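Local coordinates for protein extracellular sialidase/neuraminidase, putative (Aspergillus fumigatus, PDB 2XZI) that probably hydrolyses glycosidic bonds of sialic acids, acting chiefly as a KDNase that releases the deaminated sialic acid KDN, at residues I51-E56 and G350-S355. Numbering follows the deposited sequence. Where two conformers were deposited one is given.
Sequences ILAFAE and GALVES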
loop_
_atom_site.group_PDB
_atom_site.type_symbol
_atom_site.label_atom_id
_atom_site.label_comp_id
_atom_site.label_asym_id
_atom_site.label_seq_id
_atom_site.Cartn_x
_atom_site.Cartn_y
_atom_site.Cartn_z
ATOM N N ILE A 51 -6.689 -4.122 13.236
ATOM C CA ILE A 51 -6.127 -4.009 11.888
ATOM C C ILE A 51 -7.058 -3.151 11.046
ATOM O O ILE A 51 -8.276 -3.360 11.058
ATOM C CB ILE A 51 -5.857 -5.393 11.245
ATOM C CG1 ILE A 51 -4.922 -6.206 12.167
ATOM C CG2 ILE A 51 -5.227 -5.224 9.875
ATOM C CD1 ILE A 51 -4.727 -7.659 11.788
ATOM N N LEU A 52 -6.475 -2.177 10.336
ATOM C CA LEU A 52 -7.193 -1.301 9.407
ATOM C C LEU A 52 -6.709 -1.574 7.995
ATOM O O LEU A 52 -5.517 -1.451 7.716
ATOM C CB LEU A 52 -6.937 0.163 9.745
ATOM C CG LEU A 52 -7.162 0.606 11.185
ATOM C CD1 LEU A 52 -6.867 2.102 11.356
ATOM C CD2 LEU A 52 -8.581 0.298 11.634
ATOM N N ALA A 53 -7.637 -1.977 7.122
ATOM C CA ALA A 53 -7.347 -2.239 5.712
ATOM C C ALA A 53 -8.049 -1.214 4.831
ATOM O O ALA A 53 -9.273 -1.042 4.927
ATOM C CB ALA A 53 -7.799 -3.653 5.362
ATOM N N PHE A 54 -7.282 -0.553 3.968
ATOM C CA PHE A 54 -7.767 0.493 3.081
ATOM C C PHE A 54 -7.644 0.068 1.637
ATOM O O PHE A 54 -6.794 -0.763 1.290
ATOM C CB PHE A 54 -6.950 1.768 3.251
ATOM C CG PHE A 54 -6.879 2.268 4.658
ATOM C CD1 PHE A 54 -5.864 1.840 5.510
ATOM C CD2 PHE A 54 -7.792 3.191 5.129
ATOM C CE1 PHE A 54 -5.794 2.309 6.836
ATOM C CE2 PHE A 54 -7.723 3.658 6.457
ATOM C CZ PHE A 54 -6.712 3.229 7.289
ATOM N N ALA A 55 -8.494 0.638 0.792
ATOM C CA ALA A 55 -8.395 0.407 -0.642
ATOM C C ALA A 55 -9.088 1.534 -1.400
ATOM O O ALA A 55 -9.862 2.328 -0.817
ATOM C CB ALA A 55 -9.031 -0.930 -1.003
ATOM N N GLU A 56 -8.802 1.599 -2.697
ATOM C CA GLU A 56 -9.589 2.388 -3.613
ATOM C C GLU A 56 -10.790 1.593 -4.078
ATOM O O GLU A 56 -10.658 0.506 -4.649
ATOM C CB GLU A 56 -8.737 2.764 -4.824
ATOM C CG GLU A 56 -7.730 3.861 -4.539
ATOM C CD GLU A 56 -6.916 4.236 -5.756
ATOM O OE1 GLU A 56 -7.403 4.055 -6.902
ATOM O OE2 GLU A 56 -5.789 4.738 -5.563
ATOM N N GLY A 350 0.590 -9.874 8.026
ATOM C CA GLY A 350 -0.681 -9.711 7.357
ATOM C C GLY A 350 -0.442 -8.937 6.090
ATOM O O GLY A 350 0.171 -7.878 6.121
ATOM N N ALA A 351 -0.902 -9.480 4.971
ATOM C CA ALA A 351 -0.676 -8.880 3.669
ATOM C C ALA A 351 -1.975 -8.738 2.892
ATOM O O ALA A 351 -2.784 -9.666 2.851
ATOM C CB ALA A 351 0.335 -9.699 2.876
ATOM N N LEU A 352 -2.153 -7.579 2.272
ATOM C CA LEU A 352 -3.189 -7.377 1.266
ATOM C C LEU A 352 -2.541 -7.487 -0.090
ATOM O O LEU A 352 -1.466 -6.936 -0.301
ATOM C CB LEU A 352 -3.832 -5.996 1.417
ATOM C CG LEU A 352 -4.688 -5.759 2.643
ATOM C CD1 LEU A 352 -5.120 -4.314 2.698
ATOM C CD2 LEU A 352 -5.928 -6.696 2.692
ATOM N N VAL A 353 -3.204 -8.191 -1.009
ATOM C CA VAL A 353 -2.661 -8.424 -2.350
ATOM C C VAL A 353 -3.788 -8.310 -3.378
ATOM O O VAL A 353 -4.848 -8.941 -3.228
ATOM C CB VAL A 353 -1.988 -9.831 -2.488
ATOM C CG1 VAL A 353 -1.206 -9.926 -3.804
ATOM C CG2 VAL A 353 -1.067 -10.141 -1.299
ATOM N N GLU A 354 -3.558 -7.501 -4.408
ATOM C CA GLU A 354 -4.480 -7.402 -5.528
ATOM C C GLU A 354 -4.644 -8.712 -6.286
ATOM O O GLU A 354 -3.722 -9.535 -6.347
ATOM C CB GLU A 354 -3.998 -6.342 -6.521
ATOM C CG GLU A 354 -4.047 -4.934 -5.980
ATOM C CD GLU A 354 -3.746 -3.891 -7.074
ATOM O OE1 GLU A 354 -2.951 -4.187 -7.990
ATOM O OE2 GLU A 354 -4.290 -2.774 -7.012
ATOM N N SER A 355 -5.835 -8.870 -6.858
ATOM C CA SER A 355 -6.170 -9.996 -7.721
ATOM C C SER A 355 -7.026 -9.497 -8.886
ATOM O O SER A 355 -7.729 -8.525 -8.743
ATOM C CB SER A 355 -6.934 -11.033 -6.909
ATOM O OG SER A 355 -7.010 -12.263 -7.594
#
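A53 and L352 make a small, wholly buried apolar contact between the faces of two adjacent blades, each on the strand next to the innermost of its blade. The evidence for packing rather than strand pairing is direct: the shortest CA-to-CA distance, A53 to L352, is 8.0 Å, the two segments share no hydrogen bond, and only 87 Å² is buried, although both chains run in roughly the same direction. The touching is done by a methyl branch against a methyl, with L352 CD1 3.8 Å from A53 CB. The other branch, CD2, comes second at 4.5 Å from the same A53 CB, so the fork of the leucine faces the alanine with CD1 leading. An extended second torsion (chi2 174°) carries CD1 out from the L352 backbone and across the interface. CD1 also comes 4.2 Å from the carbonyl oxygen F54 O, while the F54 ring is on the opposite face of its strand, against L70 and Y72. The sequence family and the successive antiparallel sheets identify a sialidase beta-propeller. Strand 51-58 belongs to its first complete blade and strand 349-356 to the last, whose outer edge is supplied by the N-terminal strand 12-18. This velcro closure makes the present contact part of the seam where the ring joins up. L352 spans that seam, its side chain also meeting P41 and V43 on the inner strand of the first blade, and I370 and W372 on its own, while W88 packs on A53. Further along, polar ties replace apolar ones: E354 OE2 forms a salt bridge to R39 NE and accepts a hydrogen bond from I40 N, and both R39 and I40 line the pocket that holds deamino-alpha-neuraminic acid.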